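Local structure of capsule biosynthesis protein capD (Bacillus anthracis, 3G9K) at residues Thr2-Ile7 with Thr12-Thr17; Thr63-Asp68 with Ile72-Pro77; Thr87-Lys92 with Glu106-Phe111; Gly98-Ile103 with Val149-Lys154; Asp102-Tyr107 with Thr162-Gly167. The protein cleaves the poly-gamma-D-glutamate capsule of Bacillus anthracis and joins it by an amide bond to meso-diaminopimelic acid of the peptidoglycan. All blocks are in the same frame, centred on the assembly; numbering follows the deposited sequence.

Contacts 1 and 2 are beta hairpins whose centres lie about 9 Å apart, and they touch where His3 and Ser15 meet the backbone of Ile74 and its neighbours. The strand of contact 4, 150-155, lies beside strand 70-75 of contact 2 in one four-stranded sheet. Contacts 4 and 5 are about 6 Å apart at their centres and set the same helix, 100-105, on that sheet. Contact 3 joins helix 82-94 to the segment after helix 100-105, and its Arg108 NH1 forms a salt bridge of 2.9 Å with OD2 of Asp166 in contact 5. The nucleophile Thr1 directly precedes contact 1. Pro77 of contact 2 touches a bound glutamic acid.

Contact 1 (Thr2-Ile7 with Thr12-Thr17); sequences THFVII and TVVSST
The Phe4 ring overlaps the side chain of Ser16, with CZ of Phe4 3.5 Å from CB of Ser16. The ring meets this carbon obliquely. Phe4 has CG between its backbone N and carbonyl carbon (chi1 69°), and this turns the ring over the facing strand. CE2 of Phe4 also reaches CG1 of Val14, at 4.3 Å. Ser16 OG bonds to Gly70 O of the other capD chain.

On the opposite face, the His3 ring lies over the backbone carbonyl O of Ser16. The Ser15 hydroxyl stands at the ring edge, in plane, and OG of Ser15 is 3.0 Å from NE2 of His3. The hydroxyl also makes weak hydrogen bonds to the carbonyls of Ile74 and Thr63.

The two strands form an antiparallel beta hairpin, next in sequence to the nucleophile Thr1, at the N-terminus of this Ntn-type chain. Phe4 and Ser16 form a hydrogen-bonded pair, as do Ile6 and Val14. The four backbone bonds include Phe4 N to Ser16 O at 3.0 Å and Val14 N to Ile6 O at 2.9 Å.

Further along, Val5 and Val13 lie side by side, with CG1 of Val5 4.2 Å from CG2 of Val13. CG1 of Ile7 packs against CB of Val13 at 4.0 Å. Residues of both strands pair in antiparallel ladders with the other chain, and the sheet runs on across the interface.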
# COMPACT_ATOMS: atom_id res chain seq x y z
N THR B 2 -1.42 0.65 -3.63
CA THR B 2 -0.94 2.03 -3.44
C THR B 2 -0.68 2.19 -1.96
O THR B 2 -1.44 1.65 -1.17
CB THR B 2 -1.97 3.06 -3.95
OG1 THR B 2 -1.33 4.35 -4.13
CG2 THR B 2 -3.15 3.16 -2.99
N HIS B 3 0.40 2.90 -1.60
CA HIS B 3 0.69 3.20 -0.24
C HIS B 3 0.77 4.73 -0.03
O HIS B 3 1.44 5.40 -0.81
CB HIS B 3 1.98 2.61 0.21
CG HIS B 3 2.12 2.70 1.68
ND1 HIS B 3 2.84 3.69 2.29
CD2 HIS B 3 1.53 1.99 2.66
CE1 HIS B 3 2.69 3.59 3.60
NE2 HIS B 3 1.91 2.55 3.84
N PHE B 4 0.09 5.25 1.00
CA PHE B 4 0.26 6.67 1.40
C PHE B 4 0.55 6.82 2.93
O PHE B 4 0.35 5.92 3.74
CB PHE B 4 -0.93 7.51 0.90
CG PHE B 4 -2.22 7.20 1.59
CD1 PHE B 4 -3.04 6.20 1.12
CD2 PHE B 4 -2.56 7.84 2.80
CE1 PHE B 4 -4.22 5.90 1.75
CE2 PHE B 4 -3.73 7.57 3.44
CZ PHE B 4 -4.57 6.57 2.92
N VAL B 5 1.10 7.99 3.28
CA VAL B 5 1.41 8.36 4.65
C VAL B 5 0.99 9.81 4.87
O VAL B 5 1.21 10.66 3.99
CB VAL B 5 2.92 8.22 4.94
CG1 VAL B 5 3.20 8.40 6.47
CG2 VAL B 5 3.42 6.85 4.40
N ILE B 6 0.35 10.04 6.00
CA ILE B 6 -0.10 11.38 6.41
C ILE B 6 0.34 11.64 7.83
O ILE B 6 0.26 10.75 8.64
CB ILE B 6 -1.59 11.48 6.35
CG1 ILE B 6 -2.06 11.11 4.95
CG2 ILE B 6 -2.06 12.94 6.71
CD1 ILE B 6 -3.56 11.06 4.83
N ILE B 7 0.81 12.85 8.11
CA ILE B 7 1.02 13.28 9.51
C ILE B 7 0.35 14.61 9.72
O ILE B 7 0.46 15.48 8.85
CB ILE B 7 2.51 13.40 9.87
CG1 ILE B 7 3.24 12.08 9.54
CG2 ILE B 7 2.64 13.82 11.33
CD1 ILE B 7 4.72 12.10 9.90
N THR B 12 -0.25 12.74 14.74
CA THR B 12 -0.83 11.43 14.47
C THR B 12 -0.33 11.05 13.08
O THR B 12 -0.28 11.89 12.20
CB THR B 12 -2.36 11.43 14.49
OG1 THR B 12 -2.80 11.85 15.79
CG2 THR B 12 -2.91 10.06 14.17
N VAL B 13 0.05 9.79 12.92
CA VAL B 13 0.57 9.29 11.65
C VAL B 13 -0.35 8.19 11.16
O VAL B 13 -0.72 7.26 11.86
CB VAL B 13 2.09 8.89 11.71
CG1 VAL B 13 2.47 8.34 13.02
CG2 VAL B 13 2.54 7.96 10.56
N VAL B 14 -0.78 8.34 9.92
CA VAL B 14 -1.49 7.28 9.28
C VAL B 14 -0.58 6.69 8.20
O VAL B 14 -0.01 7.44 7.38
CB VAL B 14 -2.77 7.82 8.56
CG1 VAL B 14 -3.37 6.74 7.65
CG2 VAL B 14 -3.82 8.37 9.58
N SER B 15 -0.53 5.37 8.13
CA SER B 15 0.19 4.67 7.07
C SER B 15 -0.78 3.65 6.52
O SER B 15 -1.19 2.73 7.26
CB SER B 15 1.42 4.01 7.65
OG SER B 15 2.27 3.48 6.67
N SER B 16 -1.16 3.80 5.25
CA SER B 16 -2.23 2.96 4.70
C SER B 16 -1.83 2.39 3.35
O SER B 16 -1.23 3.07 2.52
CB SER B 16 -3.53 3.74 4.61
OG SER B 16 -4.52 2.99 3.93
N THR B 17 -2.09 1.09 3.18
CA THR B 17 -2.00 0.50 1.84
C THR B 17 -3.31 -0.13 1.35
O THR B 17 -3.94 -0.92 2.02
CB THR B 17 -0.61 -0.29 1.60
OG1 THR B 17 -0.70 -1.38 0.65
CG2 THR B 17 0.18 -0.59 2.83

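Contact 2 (Thr63-Asp68 with Ile72-Pro77); sequences TVLKKD and IGIGSP
Ile72 faces Leu65 as a hydrogen-bonded antiparallel pair. Ile72 N donates to Leu65 O, and Ile72 O accepts from Leu65 N; both bonds are 2.8 Å. The side chains leave on the same face of the sheet, with CB of Ile72 4.1 Å from CB of Leu65. The carbonyl of Ile72 also receives a CA-H...O contact from Val64, with CA of Val64 3.1 Å from O of Ile72.

Gly73 is opposite Val64 in a non-hydrogen-bonded pair. Its CA is 4.3 Å from Val64 CG2, so the valine packs against bare backbone here.

Ile74 pairs with Thr63. Its N donates to Thr63 O at 3.0 Å, from a position tilted 23° off the carbonyl plane. Its O accepts from Thr63 N at 3.1 Å, a more bent bond with 141° at the hydrogen. CG1 of Ile74 is anti to the backbone N (chi1 -169°), which leaves the CG2 branch to meet CD1 of Leu65 at 4.0 Å. The far end of Ile74 packs on Leu86 and Leu90 of helix 82-94.

Beyond the strand, Ser76 OG donates to Pro77 O, in the carbonyl plane and on a lone pair. Pro77 touches a bound glutamic acid. The two strands form a beta hairpin at one edge of the chain's four-stranded sheet; strand 63-67 pairs onward with the other capD chain, and strand 70-75 leads into the ligand pocket.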
# COMPACT_ATOMS: atom_id res chain seq x y z
N THR B 63 3.61 0.63 8.13
CA THR B 63 4.52 0.60 9.26
C THR B 63 4.77 2.04 9.75
O THR B 63 4.77 3.00 8.97
CB THR B 63 5.84 -0.14 8.86
OG1 THR B 63 5.55 -1.50 8.52
CG2 THR B 63 6.94 -0.13 10.00
N VAL B 64 4.96 2.18 11.07
CA VAL B 64 5.38 3.43 11.71
C VAL B 64 6.52 3.06 12.66
O VAL B 64 6.47 2.03 13.32
CB VAL B 64 4.18 4.10 12.49
CG1 VAL B 64 4.66 5.20 13.41
CG2 VAL B 64 3.11 4.64 11.49
N LEU B 65 7.55 3.89 12.66
CA LEU B 65 8.69 3.77 13.57
C LEU B 65 8.79 5.03 14.40
O LEU B 65 8.72 6.13 13.86
CB LEU B 65 9.97 3.66 12.76
CG LEU B 65 10.12 2.37 11.95
CD1 LEU B 65 9.64 2.54 10.54
CD2 LEU B 65 11.58 1.89 11.97
N LYS B 66 8.96 4.90 15.72
CA LYS B 66 9.07 6.09 16.57
C LYS B 66 10.17 5.93 17.61
O LYS B 66 10.30 4.88 18.26
CB LYS B 66 7.76 6.39 17.31
CG LYS B 66 6.56 6.65 16.41
CD LYS B 66 5.27 6.89 17.18
CE LYS B 66 5.23 8.26 17.86
NZ LYS B 66 3.86 8.58 18.43
N LYS B 67 10.94 7.01 17.75
CA LYS B 67 11.96 7.19 18.79
C LYS B 67 11.78 8.56 19.35
O LYS B 67 11.16 9.41 18.71
CB LYS B 67 13.32 7.27 18.14
CG LYS B 67 14.10 6.04 18.27
CD LYS B 67 15.48 6.24 17.69
CE LYS B 67 15.43 6.91 16.36
NZ LYS B 67 15.75 8.37 16.40
N ASP B 68 12.39 8.83 20.50
CA ASP B 68 12.50 10.20 20.94
C ASP B 68 13.14 10.99 19.80
O ASP B 68 14.18 10.61 19.27
CB ASP B 68 13.34 10.33 22.22
CG ASP B 68 12.70 9.65 23.44
OD1 ASP B 68 11.56 9.13 23.34
OD2 ASP B 68 13.36 9.63 24.52
N ILE B 72 8.62 8.08 11.84
CA ILE B 72 8.62 7.68 10.44
C ILE B 72 7.36 6.88 10.12
O ILE B 72 7.02 5.95 10.82
CB ILE B 72 9.82 6.79 10.05
CG1 ILE B 72 11.15 7.47 10.35
CG2 ILE B 72 9.78 6.42 8.57
CD1 ILE B 72 12.31 6.47 10.25
N GLY B 73 6.68 7.27 9.04
CA GLY B 73 5.57 6.45 8.46
C GLY B 73 6.03 6.00 7.08
O GLY B 73 6.57 6.78 6.32
N ILE B 74 5.84 4.73 6.75
CA ILE B 74 6.45 4.17 5.55
C ILE B 74 5.64 2.96 5.10
O ILE B 74 5.02 2.24 5.91
CB ILE B 74 7.99 3.82 5.75
CG1 ILE B 74 8.72 3.48 4.47
CG2 ILE B 74 8.18 2.63 6.81
CD1 ILE B 74 10.23 3.56 4.57
N GLY B 75 5.69 2.71 3.79
CA GLY B 75 5.10 1.51 3.22
C GLY B 75 5.36 1.47 1.74
O GLY B 75 5.92 2.42 1.17
N SER B 76 4.88 0.39 1.11
CA SER B 76 5.10 0.16 -0.33
C SER B 76 4.13 -0.84 -0.91
O SER B 76 3.81 -1.80 -0.26
CB SER B 76 6.50 -0.39 -0.58
OG SER B 76 6.83 -0.36 -1.98
N PRO B 77 3.76 -0.67 -2.19
CA PRO B 77 3.22 -1.75 -2.96
C PRO B 77 4.34 -2.73 -3.41
O PRO B 77 5.51 -2.57 -3.03
CB PRO B 77 2.59 -1.02 -4.14
CG PRO B 77 3.49 0.14 -4.34
CD PRO B 77 3.83 0.57 -2.98

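Contact 3 (Thr87-Lys92 with Glu106-Phe111); sequences TPILDK and EYRFTF
Lys92 and Glu106 meet through a salt bridge, with NZ of Lys92 2.6 Å from OE1 of Glu106. The two side chains cross at an angle. The ammonium group comes down on the carboxylate from above, 71° out of its plane, instead of lying in the plane of the oxygens. The Lys92 chain is bent at chi3 (-144°), and its CD also lies 3.4 Å from the same OE1. Glu106 has CG anti to its backbone N and is extended beyond it. This carries the carboxylate across to the helix. The same oxygen makes a long, weak ion pair with Lys97. A water is weakly bound by Lys92 NZ and donates to the carbonyl O of Tyr107, giving a second link between the segments.

The other meeting is apolar against polar. Ile89 CD1 sits over one face of the Arg108 guanidinium, 3.7 Å from NH2 of Arg108 and 4.0 Å from its NE. The arginine chain, extended from CG to NE, holds the guanidinium beside the isoleucine methyl. NH1 and NH2 also have polar partners. NH1 bonds to Phe146 O and forms a salt bridge with Asp166, while NH2 makes a weak hydrogen bond to Ile104 O.

Helix 82-94 thus packs by two side chains against the segment that leads from helix 100-105 to strand 109-112. Ile89 also touches Leu100 and Ile103 of helix 100-105, and Val149, just before strand 150-155, packs on both Ile89 and Arg108.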
# COMPACT_ATOMS: atom_id res chain seq x y z
N THR B 87 13.19 -3.72 3.63
CA THR B 87 14.24 -4.04 4.62
C THR B 87 15.59 -3.37 4.33
O THR B 87 16.10 -2.70 5.21
CB THR B 87 14.38 -5.55 4.85
OG1 THR B 87 13.18 -6.03 5.42
CG2 THR B 87 15.56 -5.90 5.78
N PRO B 88 16.14 -3.51 3.10
CA PRO B 88 17.39 -2.80 2.80
C PRO B 88 17.23 -1.26 2.88
O PRO B 88 18.14 -0.57 3.31
CB PRO B 88 17.75 -3.27 1.39
CG PRO B 88 16.89 -4.43 1.09
CD PRO B 88 15.68 -4.31 1.95
N ILE B 89 16.05 -0.75 2.56
CA ILE B 89 15.84 0.69 2.65
C ILE B 89 15.97 1.18 4.10
O ILE B 89 16.79 2.06 4.38
CB ILE B 89 14.48 1.09 2.04
CG1 ILE B 89 14.53 0.91 0.51
CG2 ILE B 89 14.17 2.53 2.43
CD1 ILE B 89 13.19 1.08 -0.18
N LEU B 90 15.21 0.58 5.00
CA LEU B 90 15.27 0.90 6.45
C LEU B 90 16.64 0.56 7.08
O LEU B 90 17.14 1.31 7.93
CB LEU B 90 14.10 0.22 7.19
CG LEU B 90 12.74 0.88 6.88
CD1 LEU B 90 11.55 0.08 7.36
CD2 LEU B 90 12.72 2.31 7.46
N ASP B 91 17.27 -0.54 6.64
CA ASP B 91 18.63 -0.93 7.10
C ASP B 91 19.64 0.17 6.79
O ASP B 91 20.39 0.60 7.67
CB ASP B 91 19.09 -2.22 6.39
CG ASP B 91 20.49 -2.65 6.80
OD1 ASP B 91 20.69 -2.89 8.01
OD2 ASP B 91 21.39 -2.73 5.92
N LYS B 92 19.66 0.63 5.56
CA LYS B 92 20.57 1.71 5.19
C LYS B 92 20.24 3.04 5.91
O LYS B 92 21.15 3.81 6.28
CB LYS B 92 20.58 1.90 3.67
CG LYS B 92 21.21 0.73 2.89
CD LYS B 92 21.13 0.94 1.39
CE LYS B 92 20.91 -0.37 0.62
NZ LYS B 92 20.39 -0.11 -0.76
N GLU B 106 17.84 4.33 -5.01
CA GLU B 106 18.88 3.35 -5.31
C GLU B 106 18.20 2.19 -6.02
O GLU B 106 17.09 1.82 -5.66
CB GLU B 106 19.52 2.83 -4.03
CG GLU B 106 20.85 2.12 -4.22
CD GLU B 106 21.67 1.89 -2.94
OE1 GLU B 106 21.22 2.17 -1.81
OE2 GLU B 106 22.82 1.41 -3.08
N TYR B 107 18.89 1.57 -6.97
CA TYR B 107 18.36 0.39 -7.66
C TYR B 107 18.21 -0.78 -6.68
O TYR B 107 18.97 -0.94 -5.74
CB TYR B 107 19.29 -0.00 -8.82
CG TYR B 107 19.36 1.04 -9.92
CD1 TYR B 107 18.20 1.43 -10.58
CD2 TYR B 107 20.58 1.61 -10.31
CE1 TYR B 107 18.24 2.35 -11.57
CE2 TYR B 107 20.62 2.53 -11.32
CZ TYR B 107 19.45 2.91 -11.95
OH TYR B 107 19.47 3.84 -12.98
N ARG B 108 17.21 -1.62 -6.93
CA ARG B 108 16.82 -2.64 -5.98
C ARG B 108 17.05 -4.05 -6.51
O ARG B 108 17.29 -4.25 -7.71
CB ARG B 108 15.35 -2.45 -5.64
CG ARG B 108 15.09 -1.18 -4.84
CD ARG B 108 13.63 -0.86 -4.71
NE ARG B 108 13.49 0.46 -4.09
CZ ARG B 108 12.38 1.19 -4.08
NH1 ARG B 108 11.24 0.69 -4.53
NH2 ARG B 108 12.43 2.42 -3.55
N PHE B 109 16.97 -5.01 -5.59
CA PHE B 109 16.99 -6.44 -5.91
C PHE B 109 16.05 -7.20 -4.98
O PHE B 109 15.88 -6.84 -3.81
CB PHE B 109 18.40 -7.01 -5.75
CG PHE B 109 18.96 -6.86 -4.36
CD1 PHE B 109 19.71 -5.74 -4.03
CD2 PHE B 109 18.72 -7.80 -3.40
CE1 PHE B 109 20.22 -5.58 -2.76
CE2 PHE B 109 19.21 -7.65 -2.12
CZ PHE B 109 19.97 -6.54 -1.79
N THR B 110 15.48 -8.28 -5.50
CA THR B 110 14.67 -9.21 -4.69
C THR B 110 15.00 -10.65 -5.09
O THR B 110 15.58 -10.88 -6.13
CB THR B 110 13.15 -8.99 -4.89
OG1 THR B 110 12.79 -9.30 -6.24
CG2 THR B 110 12.76 -7.52 -4.59
N PHE B 111 14.57 -11.59 -4.26
CA PHE B 111 14.84 -13.01 -4.49
C PHE B 111 13.57 -13.83 -4.57
O PHE B 111 12.62 -13.58 -3.83
CB PHE B 111 15.74 -13.53 -3.38
CG PHE B 111 17.09 -12.90 -3.39
CD1 PHE B 111 17.35 -11.78 -2.62
CD2 PHE B 111 18.09 -13.40 -4.20
CE1 PHE B 111 18.59 -11.19 -2.64
CE2 PHE B 111 19.33 -12.82 -4.21
CZ PHE B 111 19.58 -11.70 -3.43
O HOH W 1 18.95 -2.27 -2.76

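Contact 4 (Gly98-Ile103 with Val149-Lys154); sequences GSLQDI and VQALIK
Leu100 carries its CG anti to the backbone N (chi1 -172°), with chi2 at 51°. Together these put the CD2 methyl against the strand. This methyl meets two residues at once. CD2 of Leu100 is 3.6 Å from CB of Ala151 and 3.8 Å from CD1 of Ile153. In Ile153, CG1 is anti to the carbonyl carbon (chi1 -58°) and the chain is extended beyond it. This places its CD1 beside the leucine, where CD1 of Ile153 also approaches CB of Leu100 at 4.1 Å.

Ala151 and Ile153 are two apart on the strand, so both side chains point to the helix side of the sheet. Gln150 and Leu152 point to the other side. The small Ala151 probably lets the leucine methyl come close to the strand. No hydrogen bond links the two segments, and the contact is purely apolar.

The helix start that carries Leu100 has its own cap. Ser99 is the N-cap residue, and its OG accepts from Asp102 N at 3.0 Å. The same hydroxyl donates to Asp102 OD2 at 2.8 Å, from above the carboxylate plane. Leu100 is the first residue of the helix, right after the cap.

Ile89 of helix 82-94 also packs on Leu100, and Ile74 of the neighbouring strand touches Ala151. The contact is plain helix-on-sheet packing, in which helix 100-105 lies with helix 82-94 on one face of the antiparallel sheet of this gamma-glutamyltranspeptidase-family chain, away from the substrate-binding residues.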
# COMPACT_ATOMS: atom_id res chain seq x y z
N GLY B 98 22.43 7.76 4.32
CA GLY B 98 22.01 8.93 3.58
C GLY B 98 20.54 9.26 3.82
O GLY B 98 19.91 8.72 4.73
N SER B 99 20.03 10.16 2.99
CA SER B 99 18.66 10.61 3.10
C SER B 99 17.79 9.44 2.69
O SER B 99 18.21 8.62 1.89
CB SER B 99 18.38 11.81 2.18
OG SER B 99 18.32 11.47 0.80
N LEU B 100 16.62 9.35 3.31
CA LEU B 100 15.64 8.34 2.95
C LEU B 100 15.33 8.40 1.45
O LEU B 100 15.21 7.35 0.81
CB LEU B 100 14.36 8.52 3.75
CG LEU B 100 13.32 7.40 3.61
CD1 LEU B 100 13.95 5.98 3.86
CD2 LEU B 100 12.13 7.65 4.52
N GLN B 101 15.26 9.58 0.88
CA GLN B 101 14.95 9.71 -0.55
C GLN B 101 16.07 9.11 -1.46
O GLN B 101 15.76 8.41 -2.42
CB GLN B 101 14.69 11.16 -0.95
CG GLN B 101 14.32 11.32 -2.44
CD GLN B 101 12.94 10.71 -2.76
OE1 GLN B 101 11.92 11.22 -2.32
NE2 GLN B 101 12.92 9.63 -3.55
N ASP B 102 17.33 9.42 -1.18
CA ASP B 102 18.46 8.84 -1.93
C ASP B 102 18.40 7.30 -1.87
O ASP B 102 18.50 6.63 -2.89
CB ASP B 102 19.82 9.38 -1.44
CG ASP B 102 20.11 10.78 -1.97
OD1 ASP B 102 20.15 10.91 -3.23
OD2 ASP B 102 20.25 11.75 -1.16
N ILE B 103 18.23 6.75 -0.68
CA ILE B 103 18.12 5.31 -0.48
C ILE B 103 16.97 4.70 -1.32
O ILE B 103 17.15 3.69 -2.01
CB ILE B 103 17.93 4.98 1.02
CG1 ILE B 103 19.19 5.39 1.79
CG2 ILE B 103 17.67 3.47 1.23
CD1 ILE B 103 18.99 5.63 3.29
N VAL B 149 7.83 3.04 -2.73
CA VAL B 149 7.96 3.36 -1.29
C VAL B 149 7.57 4.83 -1.09
O VAL B 149 8.06 5.72 -1.78
CB VAL B 149 9.39 3.11 -0.76
CG1 VAL B 149 9.52 3.55 0.73
CG2 VAL B 149 9.83 1.62 -0.96
N GLN B 150 6.66 5.07 -0.15
CA GLN B 150 6.21 6.39 0.23
C GLN B 150 6.40 6.53 1.73
O GLN B 150 6.07 5.61 2.46
CB GLN B 150 4.73 6.56 -0.07
CG GLN B 150 4.43 6.36 -1.47
CD GLN B 150 4.84 7.51 -2.37
OE1 GLN B 150 4.89 8.71 -1.98
NE2 GLN B 150 5.12 7.16 -3.58
N ALA B 151 6.90 7.68 2.17
CA ALA B 151 7.23 7.88 3.58
C ALA B 151 7.09 9.37 3.98
O ALA B 151 7.17 10.28 3.12
CB ALA B 151 8.65 7.43 3.82
N LEU B 152 6.82 9.60 5.26
CA LEU B 152 7.03 10.91 5.90
C LEU B 152 7.89 10.69 7.12
O LEU B 152 7.83 9.64 7.74
CB LEU B 152 5.71 11.61 6.26
CG LEU B 152 4.78 12.03 5.12
CD1 LEU B 152 3.43 12.48 5.76
CD2 LEU B 152 5.35 13.14 4.22
N ILE B 153 8.69 11.69 7.45
CA ILE B 153 9.50 11.68 8.64
C ILE B 153 9.23 12.98 9.38
O ILE B 153 9.41 14.03 8.80
CB ILE B 153 10.99 11.66 8.30
CG1 ILE B 153 11.35 10.45 7.44
CG2 ILE B 153 11.85 11.70 9.59
CD1 ILE B 153 12.83 10.45 6.98
N LYS B 154 8.86 12.89 10.66
CA LYS B 154 8.76 14.07 11.51
C LYS B 154 9.97 14.14 12.44
O LYS B 154 10.25 13.19 13.15
CB LYS B 154 7.49 14.05 12.35
CG LYS B 154 7.38 15.26 13.28
CD LYS B 154 5.96 15.57 13.68
CE LYS B 154 5.92 16.87 14.48
NZ LYS B 154 4.66 16.98 15.25

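Contact 5 (Asp102-Tyr107 with Thr162-Gly167); sequences DIINEY and TGAGDG
Ile104 uses both of its branches: CD1 meets the strand, CG2 the segment after it. CG1 is anti to the carbonyl carbon (chi1 -77°), and chi2 of 175° extends the chain to CD1. This end methyl of Ile104 meets CB of Ala164 at 3.6 Å. The other branch, CG2, is anti to the backbone N. CG2 of Ile104 is 3.9 Å from O of Gly165 and 4.0 Å from CG of Asp166. One isoleucine therefore spans three consecutive residues, and it faces a methyl, a carbonyl and a carboxylate in turn.

Asp166 has CG anti to its backbone N (chi1 -158°). Its side chain runs obliquely to that of Ile104, with the carboxylate carbon beside the CG2 methyl. The oxygens are held by other groups. OD2 accepts from Val149 N, besides its bridge to Arg108, and OD1 forms a salt bridge with Arg168. These partners would fix the rotation of the carboxylate and probably favour its charged form.

Next to this contact, Gln101 NE2 donates to Gly165 O, and Arg168 NH1 bonds to Ile104 O at the end of the helix.

The Asp166 side chain lies about 5 Å from that of Arg169, a residue that binds poly-gamma-D-glutamate. The contact itself is helix-on-sheet packing: helix 100-105 rests on the end of strand 160-164, one of the two outermost strands of the sheet within this chain.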
# COMPACT_ATOMS: atom_id res chain seq x y z
N ASP B 102 17.33 9.42 -1.18
CA ASP B 102 18.46 8.84 -1.93
C ASP B 102 18.40 7.30 -1.87
O ASP B 102 18.50 6.63 -2.89
CB ASP B 102 19.82 9.38 -1.44
CG ASP B 102 20.11 10.78 -1.97
OD1 ASP B 102 20.15 10.91 -3.23
OD2 ASP B 102 20.25 11.75 -1.16
N ILE B 103 18.23 6.75 -0.68
CA ILE B 103 18.12 5.31 -0.48
C ILE B 103 16.97 4.70 -1.32
O ILE B 103 17.15 3.69 -2.01
CB ILE B 103 17.93 4.98 1.02
CG1 ILE B 103 19.19 5.39 1.79
CG2 ILE B 103 17.67 3.47 1.23
CD1 ILE B 103 18.99 5.63 3.29
N ILE B 104 15.81 5.35 -1.29
CA ILE B 104 14.66 4.95 -2.11
C ILE B 104 14.96 4.96 -3.62
O ILE B 104 14.46 4.11 -4.38
CB ILE B 104 13.42 5.85 -1.73
CG1 ILE B 104 12.86 5.33 -0.40
CG2 ILE B 104 12.33 5.87 -2.81
CD1 ILE B 104 11.69 6.19 0.19
N ASN B 105 15.77 5.93 -4.05
CA ASN B 105 16.17 6.05 -5.46
C ASN B 105 17.12 4.95 -5.94
O ASN B 105 17.19 4.68 -7.13
CB ASN B 105 16.80 7.45 -5.71
CG ASN B 105 15.78 8.58 -5.63
OD1 ASN B 105 16.16 9.77 -5.64
ND2 ASN B 105 14.52 8.24 -5.53
N GLU B 106 17.84 4.33 -5.01
CA GLU B 106 18.88 3.35 -5.31
C GLU B 106 18.20 2.19 -6.02
O GLU B 106 17.09 1.82 -5.66
CB GLU B 106 19.52 2.83 -4.03
CG GLU B 106 20.85 2.12 -4.22
CD GLU B 106 21.67 1.89 -2.94
OE1 GLU B 106 21.22 2.17 -1.81
OE2 GLU B 106 22.82 1.41 -3.08
N TYR B 107 18.89 1.57 -6.97
CA TYR B 107 18.36 0.39 -7.66
C TYR B 107 18.21 -0.78 -6.68
O TYR B 107 18.97 -0.94 -5.74
CB TYR B 107 19.29 -0.00 -8.82
CG TYR B 107 19.36 1.04 -9.92
CD1 TYR B 107 18.20 1.43 -10.58
CD2 TYR B 107 20.58 1.61 -10.31
CE1 TYR B 107 18.24 2.35 -11.57
CE2 TYR B 107 20.62 2.53 -11.32
CZ TYR B 107 19.45 2.91 -11.95
OH TYR B 107 19.47 3.84 -12.98
N THR B 162 9.47 16.06 6.83
CA THR B 162 9.97 15.84 5.48
C THR B 162 9.41 14.48 5.01
O THR B 162 8.63 13.82 5.72
CB THR B 162 11.50 15.84 5.39
OG1 THR B 162 12.00 14.89 6.35
CG2 THR B 162 12.05 17.26 5.69
N GLY B 163 9.78 14.09 3.81
CA GLY B 163 9.20 12.88 3.21
C GLY B 163 10.02 12.38 2.07
O GLY B 163 11.10 12.92 1.72
N ALA B 164 9.49 11.32 1.46
CA ALA B 164 10.08 10.73 0.28
C ALA B 164 8.99 10.08 -0.53
O ALA B 164 8.00 9.60 0.02
CB ALA B 164 11.14 9.72 0.65
N GLY B 165 9.17 10.09 -1.84
CA GLY B 165 8.24 9.44 -2.75
C GLY B 165 9.06 8.61 -3.75
O GLY B 165 10.21 8.93 -4.03
N ASP B 166 8.45 7.60 -4.32
CA ASP B 166 9.16 6.72 -5.24
C ASP B 166 8.84 7.10 -6.70
O ASP B 166 7.74 6.87 -7.17
CB ASP B 166 8.73 5.29 -4.96
CG ASP B 166 9.73 4.26 -5.43
OD1 ASP B 166 10.35 4.45 -6.51
OD2 ASP B 166 9.84 3.23 -4.74
N GLY B 167 9.84 7.60 -7.41
CA GLY B 167 9.71 7.89 -8.86
C GLY B 167 9.26 6.73 -9.73
O GLY B 167 8.68 6.93 -10.80